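Local coordinates for protein guanine nucleotide exchange factor SRM1 (Saccharomyces cerevisiae, PDB 3OF7) that promotes the exchange of GDP for GTP on the small GTPases GSP1 and GSP2, binds chromatin, and controls RNA metabolism and nuclear export, at residues L340-V345 / E415-V420; Y399-G404 / E419-I424; A320-S325 / G385-V390; L334-R339 / T371-V376. All coordinates share one frame; numbering follows the deposited sequence.

How the contacts relate
Two neighbouring blades of the RCC1-like beta-propeller supply all four contacts. From the N terminus, contact 3 opens first at 320-325, followed by contact 4 at 334-339 and contact 1 at 340-345. Contact 4 closes at 371-376, within the span of contact 3, by adding an outermost strand to the earlier blade. Contact 3 closes at 385-390, joining the inner hairpin turns of the two blades. Contact 2 opens at 399-404, after contact 3 has ended. Contact 1, which crosses both contacts 3 and 4, closes at 415-420, tying a loop of the earlier blade to the later one. Contact 2 closes at 419-424, sharing Glu-419 and Val-420 with contact 1, and completes the later blade.

Contact 1 (L340-V345 / E415-V420); sequences LDMFEV and EDDTEV
Phe-343 ends a type I beta turn begun at Leu-340 and brings its CA to 5.2 Å from the CA of Glu-419 in the short strand 418-419. The turn is closed by Phe-343 N donating to Leu-340 O (2.9 Å), and Glu-344 OE1 accepts the N-H of Met-342. From this turn the Phe-343 ring lies across the second segment. Glu-419 CG sits 3.8 Å from the ring centroid and only 5° off its normal, a CH-pi contact. With CG anti to the backbone N (chi1 -168°) and the chain extended beyond, the Glu-419 methylenes run over the ring while OE2 goes on to the N-H of Lys-349. A water lies over the centre of the opposite face and donates to Asp-341 O and, at 2.8 Å, to Asp-417 OD2. Asp-417 CB also touches Phe-343 CD2 (3.5 Å), and its OD1 is taken by Gly-404 N. An alanine at Phe-343 is likely to leave the Glu-419 stem without its platform and the bridging water less confined. Two acids thus pack through their carbon stems, joining loop 340-345 to segment 415-420 of the next blade, while Asp-417 OD1 and Glu-419 OE2 take backbone N-H groups and Asp-417 OD2 the water.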
loop_
_atom_site.group_PDB
_atom_site.type_symbol
_atom_site.label_atom_id
_atom_site.label_comp_id
_atom_site.label_asym_id
_atom_site.label_seq_id
_atom_site.Cartn_x
_atom_site.Cartn_y
_atom_site.Cartn_z
ATOM N N LEU A 340 -0.108 -11.721 -14.988
ATOM C CA LEU A 340 0.940 -12.740 -14.994
ATOM C C LEU A 340 2.167 -12.341 -15.832
ATOM O O LEU A 340 3.232 -12.976 -15.730
ATOM C CB LEU A 340 0.326 -14.049 -15.526
ATOM C CG LEU A 340 0.954 -15.433 -15.370
ATOM C CD1 LEU A 340 1.238 -15.760 -13.916
ATOM C CD2 LEU A 340 -0.010 -16.457 -15.971
ATOM N N ASP A 341 2.026 -11.288 -16.651
ATOM C CA ASP A 341 3.086 -10.868 -17.590
ATOM C C ASP A 341 4.422 -10.602 -16.909
ATOM O O ASP A 341 5.486 -10.899 -17.468
ATOM C CB ASP A 341 2.670 -9.614 -18.384
ATOM C CG ASP A 341 1.432 -9.832 -19.234
ATOM O OD1 ASP A 341 1.335 -10.882 -19.906
ATOM O OD2 ASP A 341 0.545 -8.948 -19.235
ATOM N N MET A 342 4.373 -10.026 -15.708
ATOM C CA MET A 342 5.595 -9.745 -14.946
ATOM C C MET A 342 5.623 -10.575 -13.663
ATOM O O MET A 342 6.227 -10.175 -12.665
ATOM C CB MET A 342 5.719 -8.244 -14.637
ATOM C CG MET A 342 5.946 -7.366 -15.885
ATOM S SD MET A 342 5.764 -5.573 -15.649
ATOM C CE MET A 342 4.126 -5.295 -16.322
ATOM N N PHE A 343 4.960 -11.732 -13.715
ATOM C CA PHE A 343 4.885 -12.665 -12.591
ATOM C C PHE A 343 4.264 -12.042 -11.341
ATOM O O PHE A 343 4.571 -12.466 -10.220
ATOM C CB PHE A 343 6.271 -13.235 -12.244
ATOM C CG PHE A 343 6.879 -14.120 -13.319
ATOM C CD1 PHE A 343 6.078 -14.908 -14.150
ATOM C CD2 PHE A 343 8.263 -14.192 -13.452
ATOM C CE1 PHE A 343 6.651 -15.744 -15.135
ATOM C CE2 PHE A 343 8.855 -15.031 -14.425
ATOM C CZ PHE A 343 8.033 -15.805 -15.265
ATOM N N GLU A 344 3.392 -11.045 -11.530
ATOM C CA GLU A 344 2.826 -10.296 -10.405
ATOM C C GLU A 344 2.141 -11.212 -9.403
ATOM O O GLU A 344 2.286 -11.022 -8.193
ATOM C CB GLU A 344 1.858 -9.196 -10.876
ATOM C CG GLU A 344 2.514 -8.081 -11.693
ATOM C CD GLU A 344 2.457 -8.304 -13.208
ATOM O OE1 GLU A 344 2.543 -9.469 -13.672
ATOM O OE2 GLU A 344 2.347 -7.289 -13.940
ATOM N N VAL A 345 1.409 -12.210 -9.907
ATOM C CA VAL A 345 0.626 -13.103 -9.040
ATOM C C VAL A 345 1.460 -14.177 -8.311
ATOM O O VAL A 345 0.973 -14.796 -7.360
ATOM C CB VAL A 345 -0.585 -13.738 -9.778
ATOM C CG1 VAL A 345 -1.594 -12.647 -10.133
ATOM C CG2 VAL A 345 -0.129 -14.482 -11.031
ATOM N N GLU A 415 18.034 -8.545 -13.484
ATOM C CA GLU A 415 16.880 -7.781 -13.977
ATOM C C GLU A 415 15.624 -8.627 -14.215
ATOM O O GLU A 415 14.511 -8.093 -14.257
ATOM C CB GLU A 415 17.236 -7.026 -15.265
ATOM C CG GLU A 415 18.019 -5.755 -15.043
ATOM C CD GLU A 415 18.217 -4.955 -16.322
ATOM O OE1 GLU A 415 19.372 -4.587 -16.620
ATOM O OE2 GLU A 415 17.221 -4.698 -17.035
ATOM N N ASP A 416 15.802 -9.937 -14.371
ATOM C CA ASP A 416 14.694 -10.829 -14.734
ATOM C C ASP A 416 13.622 -10.848 -13.654
ATOM O O ASP A 416 13.932 -10.738 -12.460
ATOM C CB ASP A 416 15.191 -12.252 -14.992
ATOM C CG ASP A 416 16.383 -12.289 -15.924
ATOM O OD1 ASP A 416 17.524 -12.146 -15.431
ATOM O OD2 ASP A 416 16.174 -12.457 -17.143
ATOM N N ASP A 417 12.367 -10.983 -14.076
ATOM C CA ASP A 417 11.243 -11.073 -13.140
ATOM C C ASP A 417 11.356 -12.308 -12.251
ATOM O O ASP A 417 11.889 -13.339 -12.675
ATOM C CB ASP A 417 9.915 -11.082 -13.894
ATOM C CG ASP A 417 9.735 -9.861 -14.788
ATOM O OD1 ASP A 417 10.320 -8.794 -14.494
ATOM O OD2 ASP A 417 8.999 -9.971 -15.786
ATOM N N THR A 418 10.869 -12.183 -11.014
ATOM C CA THR A 418 10.911 -13.266 -10.035
ATOM C C THR A 418 9.548 -13.949 -9.965
ATOM O O THR A 418 8.543 -13.325 -9.606
ATOM C CB THR A 418 11.361 -12.762 -8.641
ATOM O OG1 THR A 418 12.673 -12.197 -8.731
ATOM C CG2 THR A 418 11.371 -13.895 -7.630
ATOM N N GLU A 419 9.533 -15.239 -10.298
ATOM C CA GLU A 419 8.287 -15.974 -10.549
ATOM C C GLU A 419 7.437 -16.305 -9.322
ATOM O O GLU A 419 6.207 -16.277 -9.394
ATOM C CB GLU A 419 8.573 -17.250 -11.349
ATOM C CG GLU A 419 7.325 -17.921 -11.897
ATOM C CD GLU A 419 7.648 -19.070 -12.839
ATOM O OE1 GLU A 419 8.728 -19.676 -12.685
ATOM O OE2 GLU A 419 6.820 -19.367 -13.725
ATOM N N VAL A 420 8.089 -16.650 -8.217
ATOM C CA VAL A 420 7.396 -17.057 -7.000
ATOM C C VAL A 420 8.013 -16.319 -5.814
ATOM O O VAL A 420 9.131 -15.828 -5.924
ATOM C CB VAL A 420 7.491 -18.594 -6.754
ATOM C CG1 VAL A 420 6.692 -19.363 -7.809
ATOM C CG2 VAL A 420 8.954 -19.066 -6.724
HETATM O O HOH W 1 8.161 -12.524 -16.539
#

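Contact 2 (Y399-G404 / E419-I424); sequences YSWGFG and EVPTRI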
loop_
_atom_site.group_PDB
_atom_site.type_symbol
_atom_site.label_atom_id
_atom_site.label_comp_id
_atom_site.label_asym_id
_atom_site.label_seq_id
_atom_site.Cartn_x
_atom_site.Cartn_y
_atom_site.Cartn_z
ATOM N N TYR A 399 9.836 -11.948 1.776
ATOM C CA TYR A 399 9.823 -12.686 0.510
ATOM C C TYR A 399 9.254 -11.777 -0.557
ATOM O O TYR A 399 8.245 -11.114 -0.328
ATOM C CB TYR A 399 8.951 -13.944 0.612
ATOM C CG TYR A 399 9.559 -15.033 1.475
ATOM C CD1 TYR A 399 9.644 -14.877 2.857
ATOM C CD2 TYR A 399 10.054 -16.213 0.907
ATOM C CE1 TYR A 399 10.208 -15.858 3.661
ATOM C CE2 TYR A 399 10.623 -17.211 1.706
ATOM C CZ TYR A 399 10.696 -17.019 3.081
ATOM O OH TYR A 399 11.250 -17.982 3.888
ATOM N N SER A 400 9.883 -11.758 -1.723
ATOM C CA SER A 400 9.454 -10.856 -2.784
ATOM C C SER A 400 9.337 -11.575 -4.119
ATOM O O SER A 400 9.906 -12.658 -4.317
ATOM C CB SER A 400 10.437 -9.685 -2.905
ATOM O OG SER A 400 11.734 -10.163 -3.225
ATOM N N TRP A 401 8.590 -10.960 -5.032
ATOM C CA TRP A 401 8.416 -11.491 -6.376
ATOM C C TRP A 401 7.795 -10.439 -7.285
ATOM O O TRP A 401 7.328 -9.390 -6.818
ATOM C CB TRP A 401 7.553 -12.758 -6.369
ATOM C CG TRP A 401 6.090 -12.561 -5.983
ATOM C CD1 TRP A 401 5.019 -12.505 -6.834
ATOM C CD2 TRP A 401 5.553 -12.431 -4.656
ATOM N NE1 TRP A 401 3.853 -12.355 -6.125
ATOM C CE2 TRP A 401 4.150 -12.298 -4.787
ATOM C CE3 TRP A 401 6.122 -12.403 -3.371
ATOM C CZ2 TRP A 401 3.302 -12.148 -3.680
ATOM C CZ3 TRP A 401 5.280 -12.251 -2.268
ATOM C CH2 TRP A 401 3.881 -12.128 -2.431
ATOM N N GLY A 402 7.804 -10.730 -8.582
ATOM C CA GLY A 402 7.214 -9.841 -9.564
ATOM C C GLY A 402 8.247 -9.205 -10.472
ATOM O O GLY A 402 9.300 -9.783 -10.735
ATOM N N PHE A 403 7.914 -8.017 -10.960
ATOM C CA PHE A 403 8.735 -7.278 -11.912
ATOM C C PHE A 403 10.124 -6.997 -11.336
ATOM O O PHE A 403 10.247 -6.467 -10.230
ATOM C CB PHE A 403 8.020 -5.975 -12.257
ATOM C CG PHE A 403 8.659 -5.192 -13.376
ATOM C CD1 PHE A 403 8.945 -3.844 -13.210
ATOM C CD2 PHE A 403 8.950 -5.796 -14.596
ATOM C CE1 PHE A 403 9.521 -3.097 -14.255
ATOM C CE2 PHE A 403 9.507 -5.068 -15.648
ATOM C CZ PHE A 403 9.802 -3.717 -15.473
ATOM N N GLY A 404 11.164 -7.364 -12.082
ATOM C CA GLY A 404 12.529 -7.304 -11.567
ATOM C C GLY A 404 13.410 -6.176 -12.068
ATOM O O GLY A 404 14.458 -5.899 -11.484
ATOM N N GLU A 419 9.533 -15.239 -10.298
ATOM C CA GLU A 419 8.287 -15.974 -10.549
ATOM C C GLU A 419 7.437 -16.305 -9.322
ATOM O O GLU A 419 6.207 -16.277 -9.394
ATOM C CB GLU A 419 8.573 -17.250 -11.349
ATOM C CG GLU A 419 7.325 -17.921 -11.897
ATOM C CD GLU A 419 7.648 -19.070 -12.839
ATOM O OE1 GLU A 419 8.728 -19.676 -12.685
ATOM O OE2 GLU A 419 6.820 -19.367 -13.725
ATOM N N VAL A 420 8.089 -16.650 -8.217
ATOM C CA VAL A 420 7.396 -17.057 -7.000
ATOM C C VAL A 420 8.013 -16.319 -5.814
ATOM O O VAL A 420 9.131 -15.828 -5.924
ATOM C CB VAL A 420 7.491 -18.594 -6.754
ATOM C CG1 VAL A 420 6.692 -19.363 -7.809
ATOM C CG2 VAL A 420 8.954 -19.066 -6.724
ATOM N N PRO A 421 7.288 -16.241 -4.679
ATOM C CA PRO A 421 7.829 -15.573 -3.495
ATOM C C PRO A 421 9.205 -16.130 -3.108
ATOM O O PRO A 421 9.355 -17.333 -2.866
ATOM C CB PRO A 421 6.782 -15.867 -2.423
ATOM C CG PRO A 421 5.503 -15.986 -3.211
ATOM C CD PRO A 421 5.906 -16.711 -4.456
ATOM N N THR A 422 10.192 -15.244 -3.054
ATOM C CA THR A 422 11.582 -15.634 -2.892
ATOM C C THR A 422 12.201 -14.885 -1.717
ATOM O O THR A 422 12.121 -13.653 -1.615
ATOM C CB THR A 422 12.362 -15.406 -4.213
ATOM O OG1 THR A 422 11.751 -16.180 -5.255
ATOM C CG2 THR A 422 13.818 -15.813 -4.091
ATOM N N ARG A 423 12.816 -15.655 -0.829
ATOM C CA ARG A 423 13.460 -15.121 0.369
ATOM C C ARG A 423 14.457 -14.011 0.056
ATOM O O ARG A 423 15.308 -14.161 -0.818
ATOM C CB ARG A 423 14.164 -16.273 1.092
ATOM C CG ARG A 423 14.951 -15.900 2.321
ATOM C CD ARG A 423 15.561 -17.171 2.893
ATOM N NE ARG A 423 16.383 -16.922 4.066
ATOM C CZ ARG A 423 17.212 -17.815 4.597
ATOM N NH1 ARG A 423 17.333 -19.017 4.047
ATOM N NH2 ARG A 423 17.919 -17.505 5.676
ATOM N N ILE A 424 14.331 -12.891 0.765
ATOM C CA ILE A 424 15.334 -11.838 0.711
ATOM C C ILE A 424 16.375 -12.148 1.791
ATOM O O ILE A 424 16.073 -12.124 2.995
ATOM C CB ILE A 424 14.735 -10.433 0.927
ATOM C CG1 ILE A 424 13.685 -10.124 -0.159
ATOM C CG2 ILE A 424 15.846 -9.382 0.923
ATOM C CD1 ILE A 424 12.826 -8.883 0.112
#
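Ser-400 and Thr-422 form the antiparallel hydrogen-bonded pair between strands 399-402 and 421-423. Ser-400 N donates to Thr-422 O at 2.9 Å and 163°, and Thr-422 N returns a more bent bond to Ser-400 O, also 2.9 Å. Next along, Tyr-399 and Arg-423 make the non-hydrogen-bonded pair, where Tyr-399 CA points a CA-H at Thr-422 O (3.3 Å). The segment directions differ by 138°, well short of exactly antiparallel. Within 419-424, Thr-422 OG1 donates to Val-420 O (2.7 Å), bracing the corner where the chain turns at Val-420.

Two CH-pi contacts add to the backbone bonds. Arg-423 CA lies over one face of the Tyr-399 ring, 4.0 Å from its centroid and displaced toward the rim. Pro-421 CG lies 3.8 Å from the centroid of the Trp-401 six-membered ring; chi1 of 67°, which sets CG between the backbone N and carbonyl carbon, carries the indole to the proline. A serine in place of Tyr-399 would probably leave the Arg-423 backbone without its aromatic cover.

The apolar pairs centre on Pro-421, whose CB lies 4.2 Å from Tyr-399 CB; Ile-424 CG1 packs against Ser-400 OG, which hydrogen-bonds to Val-409 O.

Strand 398-402 is flanked on its other side by 388-393, so 421-423 is the outermost strand of this propeller blade, while Met-463 of helix 453-464 packs on both Tyr-399 and Arg-423.

Contact 3 (A320-S325 / G385-V390); sequences AGEHHS and GSHHSV
Gly-321 and Ser-386 bring the two hairpin turns together with their CA atoms 4.5 Å apart, and Glu-322 N donates to Ser-386 O (3.0 Å, 158°) in the carbonyl plane, on a lone pair. The turns are alike: Gly-321 N bonds to His-324 O and Gly-385 N to His-388 O, each closing a Gly-X-His-His-Ser sequence at the inner hairpin of successive blades. Gly-321 CA approaches Gly-385 O to 3.1 Å, and a CB on Gly-321 would run into that oxygen and into Ser-386 O.

Among the side chains, His-387 NE2 donates to Glu-322 OE1 at 2.8 Å. The bond reaches the anti side of the carboxylate, whose plane stands 63° from the imidazole. In Glu-322, chi1 of -170° swings CG away from the backbone N, and the straight chain beyond carries OE1 to the imidazole. On the way, Glu-322 CG passes 3.4 Å above the centre of the His-323 ring. His-323 ND1 lies at the edge of the His-387 ring, 3.3 Å from its CE1, and is hydrogen-bonded to Arg-339 NH1. His-388 NE2 is hydrogen-bonded to Gly-440 O of the following blade.

His-387 ND1 is in turn hydrogen-bonded to Glu-344 OE2. The imidazole therefore has a carboxylate at each nitrogen, which fixes its rotation and, with the backbone bond, ties neighbouring blades near the centre of the propeller.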
loop_
_atom_site.group_PDB
_atom_site.type_symbol
_atom_site.label_atom_id
_atom_site.label_comp_id
_atom_site.label_asym_id
_atom_site.label_seq_id
_atom_site.Cartn_x
_atom_site.Cartn_y
_atom_site.Cartn_z
ATOM N N ALA A 320 -2.712 -4.649 -2.904
ATOM C CA ALA A 320 -2.911 -4.713 -4.356
ATOM C C ALA A 320 -2.092 -3.670 -5.102
ATOM O O ALA A 320 -1.878 -2.567 -4.602
ATOM C CB ALA A 320 -4.414 -4.593 -4.705
ATOM N N GLY A 321 -1.637 -4.029 -6.301
ATOM C CA GLY A 321 -0.863 -3.124 -7.142
ATOM C C GLY A 321 -1.666 -2.563 -8.295
ATOM O O GLY A 321 -2.862 -2.329 -8.158
ATOM N N GLU A 322 -1.015 -2.339 -9.435
ATOM C CA GLU A 322 -1.734 -1.855 -10.614
ATOM C C GLU A 322 -2.699 -2.912 -11.175
ATOM O O GLU A 322 -3.875 -2.621 -11.445
ATOM C CB GLU A 322 -0.777 -1.352 -11.704
ATOM C CG GLU A 322 -1.526 -0.637 -12.829
ATOM C CD GLU A 322 -0.636 0.003 -13.869
ATOM O OE1 GLU A 322 0.554 -0.360 -13.990
ATOM O OE2 GLU A 322 -1.159 0.864 -14.594
ATOM N N HIS A 323 -2.204 -4.135 -11.344
ATOM C CA HIS A 323 -2.970 -5.162 -12.054
ATOM C C HIS A 323 -3.007 -6.504 -11.346
ATOM O O HIS A 323 -3.290 -7.528 -11.979
ATOM C CB HIS A 323 -2.406 -5.369 -13.466
ATOM C CG HIS A 323 -2.438 -4.145 -14.326
ATOM N ND1 HIS A 323 -1.390 -3.787 -15.146
ATOM C CD2 HIS A 323 -3.408 -3.220 -14.528
ATOM C CE1 HIS A 323 -1.708 -2.684 -15.805
ATOM N NE2 HIS A 323 -2.927 -2.319 -15.444
ATOM N N HIS A 324 -2.728 -6.507 -10.045
ATOM C CA HIS A 324 -2.800 -7.740 -9.253
ATOM C C HIS A 324 -3.264 -7.461 -7.841
ATOM O O HIS A 324 -3.190 -6.323 -7.365
ATOM C CB HIS A 324 -1.452 -8.477 -9.232
ATOM C CG HIS A 324 -0.406 -7.812 -8.394
ATOM N ND1 HIS A 324 0.121 -8.397 -7.261
ATOM C CD2 HIS A 324 0.217 -6.617 -8.525
ATOM C CE1 HIS A 324 1.026 -7.594 -6.733
ATOM N NE2 HIS A 324 1.108 -6.510 -7.486
ATOM N N SER A 325 -3.742 -8.507 -7.178
ATOM C CA SER A 325 -4.228 -8.391 -5.815
ATOM C C SER A 325 -3.745 -9.555 -4.976
ATOM O O SER A 325 -3.576 -10.654 -5.488
ATOM C CB SER A 325 -5.749 -8.369 -5.808
ATOM O OG SER A 325 -6.206 -7.303 -6.613
ATOM N N GLY A 385 3.453 -3.195 -4.725
ATOM C CA GLY A 385 3.714 -1.971 -5.487
ATOM C C GLY A 385 3.110 -2.170 -6.868
ATOM O O GLY A 385 2.270 -3.045 -7.039
ATOM N N SER A 386 3.535 -1.391 -7.862
ATOM C CA SER A 386 2.840 -1.431 -9.154
ATOM C C SER A 386 2.817 -2.840 -9.759
ATOM O O SER A 386 1.746 -3.336 -10.160
ATOM C CB SER A 386 3.430 -0.417 -10.140
ATOM O OG SER A 386 3.169 0.898 -9.687
ATOM N N HIS A 387 3.991 -3.475 -9.813
ATOM C CA HIS A 387 4.135 -4.814 -10.411
ATOM C C HIS A 387 5.051 -5.753 -9.621
ATOM O O HIS A 387 5.568 -6.727 -10.166
ATOM C CB HIS A 387 4.575 -4.699 -11.879
ATOM C CG HIS A 387 3.554 -4.015 -12.724
ATOM N ND1 HIS A 387 2.514 -4.691 -13.322
ATOM C CD2 HIS A 387 3.350 -2.701 -12.978
ATOM C CE1 HIS A 387 1.727 -3.826 -13.935
ATOM N NE2 HIS A 387 2.211 -2.612 -13.742
ATOM N N HIS A 388 5.225 -5.467 -8.333
ATOM C CA HIS A 388 5.984 -6.346 -7.447
ATOM C C HIS A 388 5.274 -6.429 -6.104
ATOM O O HIS A 388 4.343 -5.666 -5.826
ATOM C CB HIS A 388 7.430 -5.851 -7.285
ATOM C CG HIS A 388 7.545 -4.553 -6.546
ATOM N ND1 HIS A 388 7.968 -4.477 -5.236
ATOM C CD2 HIS A 388 7.272 -3.284 -6.928
ATOM C CE1 HIS A 388 7.971 -3.214 -4.849
ATOM N NE2 HIS A 388 7.546 -2.470 -5.854
ATOM N N SER A 389 5.700 -7.380 -5.283
ATOM C CA SER A 389 5.119 -7.566 -3.971
ATOM C C SER A 389 6.200 -7.991 -2.994
ATOM O O SER A 389 7.256 -8.489 -3.393
ATOM C CB SER A 389 4.019 -8.624 -4.002
ATOM O OG SER A 389 3.107 -8.405 -5.072
ATOM N N VAL A 390 5.916 -7.781 -1.715
ATOM C CA VAL A 390 6.763 -8.237 -0.627
ATOM C C VAL A 390 5.837 -8.761 0.466
ATOM O O VAL A 390 4.897 -8.072 0.875
ATOM C CB VAL A 390 7.660 -7.100 -0.060
ATOM C CG1 VAL A 390 8.553 -7.614 1.084
ATOM C CG2 VAL A 390 8.513 -6.467 -1.157
#

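Contact 4 (L334-R339 / T371-V376); sequences LYSCGR and TKLNNV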
loop_
_atom_site.group_PDB
_atom_site.type_symbol
_atom_site.label_atom_id
_atom_site.label_comp_id
_atom_site.label_asym_id
_atom_site.label_seq_id
_atom_site.Cartn_x
_atom_site.Cartn_y
_atom_site.Cartn_z
ATOM N N LEU A 334 -1.935 -17.203 1.286
ATOM C CA LEU A 334 -1.998 -16.060 0.390
ATOM C C LEU A 334 -2.674 -16.444 -0.922
ATOM O O LEU A 334 -2.264 -17.396 -1.596
ATOM C CB LEU A 334 -0.595 -15.508 0.135
ATOM C CG LEU A 334 -0.456 -14.125 -0.501
ATOM C CD1 LEU A 334 -1.031 -13.032 0.403
ATOM C CD2 LEU A 334 1.016 -13.856 -0.792
ATOM N N TYR A 335 -3.716 -15.696 -1.262
ATOM C CA TYR A 335 -4.449 -15.885 -2.512
ATOM C C TYR A 335 -4.130 -14.720 -3.435
ATOM O O TYR A 335 -4.278 -13.565 -3.044
ATOM C CB TYR A 335 -5.948 -15.924 -2.246
ATOM C CG TYR A 335 -6.378 -17.089 -1.389
ATOM C CD1 TYR A 335 -6.892 -18.252 -1.969
ATOM C CD2 TYR A 335 -6.273 -17.030 0.003
ATOM C CE1 TYR A 335 -7.287 -19.333 -1.181
ATOM C CE2 TYR A 335 -6.669 -18.103 0.798
ATOM C CZ TYR A 335 -7.169 -19.248 0.197
ATOM O OH TYR A 335 -7.557 -20.302 0.984
ATOM N N SER A 336 -3.704 -15.022 -4.656
ATOM C CA SER A 336 -3.421 -13.965 -5.615
ATOM C C SER A 336 -4.335 -14.043 -6.835
ATOM O O SER A 336 -4.854 -15.119 -7.181
ATOM C CB SER A 336 -1.961 -14.010 -6.052
ATOM O OG SER A 336 -1.710 -15.140 -6.865
ATOM N N CYS A 337 -4.537 -12.895 -7.472
ATOM C CA CYS A 337 -5.227 -12.834 -8.758
ATOM C C CYS A 337 -4.785 -11.609 -9.548
ATOM O O CYS A 337 -4.288 -10.633 -8.975
ATOM C CB CYS A 337 -6.747 -12.825 -8.580
ATOM S SG CYS A 337 -7.389 -11.525 -7.528
ATOM N N GLY A 338 -4.987 -11.672 -10.862
ATOM C CA GLY A 338 -4.589 -10.602 -11.763
ATOM C C GLY A 338 -3.484 -10.994 -12.721
ATOM O O GLY A 338 -3.366 -12.159 -13.143
ATOM N N ARG A 339 -2.648 -10.013 -13.033
ATOM C CA ARG A 339 -1.684 -10.103 -14.121
ATOM C C ARG A 339 -0.527 -11.084 -13.895
ATOM O O ARG A 339 -0.020 -11.233 -12.777
ATOM C CB ARG A 339 -1.145 -8.703 -14.409
ATOM C CG ARG A 339 -0.392 -8.596 -15.706
ATOM C CD ARG A 339 -0.219 -7.135 -16.068
ATOM N NE ARG A 339 0.467 -7.021 -17.349
ATOM C CZ ARG A 339 0.857 -5.879 -17.901
ATOM N NH1 ARG A 339 0.637 -4.715 -17.290
ATOM N NH2 ARG A 339 1.462 -5.907 -19.082
ATOM N N THR A 371 -6.265 -17.343 -6.100
ATOM C CA THR A 371 -5.645 -18.659 -6.187
ATOM C C THR A 371 -4.599 -18.783 -5.085
ATOM O O THR A 371 -3.703 -17.947 -4.971
ATOM C CB THR A 371 -5.020 -18.888 -7.587
ATOM O OG1 THR A 371 -6.012 -18.642 -8.592
ATOM C CG2 THR A 371 -4.479 -20.314 -7.743
ATOM N N LYS A 372 -4.725 -19.825 -4.266
ATOM C CA LYS A 372 -3.815 -20.021 -3.139
ATOM C C LYS A 372 -2.403 -20.339 -3.614
ATOM O O LYS A 372 -2.215 -21.176 -4.496
ATOM C CB LYS A 372 -4.328 -21.125 -2.196
ATOM C CG LYS A 372 -3.428 -21.364 -0.977
ATOM C CD LYS A 372 -4.146 -22.103 0.157
ATOM C CE LYS A 372 -3.997 -23.614 0.059
ATOM N NZ LYS A 372 -4.553 -24.303 1.285
ATOM N N LEU A 373 -1.413 -19.653 -3.041
ATOM C CA LEU A 373 -0.018 -19.926 -3.349
ATOM C C LEU A 373 0.462 -21.141 -2.566
ATOM O O LEU A 373 0.153 -21.290 -1.382
ATOM C CB LEU A 373 0.876 -18.715 -3.045
ATOM C CG LEU A 373 0.668 -17.415 -3.819
ATOM C CD1 LEU A 373 1.872 -16.491 -3.630
ATOM C CD2 LEU A 373 0.455 -17.688 -5.298
ATOM N N ASN A 374 1.220 -21.996 -3.239
ATOM C CA ASN A 374 1.742 -23.211 -2.632
ATOM C C ASN A 374 3.250 -23.155 -2.528
ATOM O O ASN A 374 3.889 -22.329 -3.186
ATOM C CB ASN A 374 1.289 -24.433 -3.433
ATOM C CG ASN A 374 -0.205 -24.668 -3.328
ATOM O OD1 ASN A 374 -0.894 -24.814 -4.337
ATOM N ND2 ASN A 374 -0.717 -24.694 -2.101
ATOM N N ASN A 375 3.816 -24.028 -1.694
ATOM C CA ASN A 375 5.265 -24.085 -1.499
ATOM C C ASN A 375 5.836 -22.738 -1.036
ATOM O O ASN A 375 6.868 -22.270 -1.528
ATOM C CB ASN A 375 5.965 -24.607 -2.764
ATOM C CG ASN A 375 5.387 -25.933 -3.248
ATOM O OD1 ASN A 375 5.009 -26.068 -4.413
ATOM N ND2 ASN A 375 5.303 -26.912 -2.350
ATOM N N VAL A 376 5.129 -22.117 -0.094
ATOM C CA VAL A 376 5.558 -20.866 0.529
ATOM C C VAL A 376 5.380 -21.000 2.035
ATOM O O VAL A 376 4.569 -21.810 2.490
ATOM C CB VAL A 376 4.728 -19.643 0.028
ATOM C CG1 VAL A 376 5.034 -19.334 -1.440
ATOM C CG2 VAL A 376 3.224 -19.860 0.239
HETATM O O HOH W 2 -0.331 -19.380 0.625
#
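The Tyr-335 ring meets Lys-372 at a slant: CD1 lies 3.5 Å from Lys-372 N and CE1 3.6 Å from Lys-372 CB. The lysine stem continues along the ring as far as CD, which is 3.9 Å from Tyr-335 OH, then bends at chi3 (91°), which turns the amine end off the ring. These two residues form the antiparallel non-hydrogen-bonded pair, with CA atoms 4.2 Å apart.

Backbone bonds flank it. Ser-336 and Thr-371 exchange two, Ser-336 N to Thr-371 O and Thr-371 N to Ser-336 O (2.8 Å). Past the lysine, Leu-373 N donates to Leu-334 O in nearly a straight line with the C=O (177°). There the chains separate, Leu-334 N lying 5.3 Å from Leu-373 O, and a water accepts from the first and donates to the second, replacing a direct bond.

The two leucine side chains run alongside each other in the same direction, Leu-334 CD2 4.0 Å from Leu-373 CD1, and Leu-373 also touches Pro-421 of the next blade. Ser-336 OG bonds to Val-345 O and Thr-371 OG1 to Tyr-355 OH.

Three direct bonds and one water thus satisfy the facing backbone polar groups, adding the outermost strand to this blade, while the leucines offer an apolar surface to its neighbour.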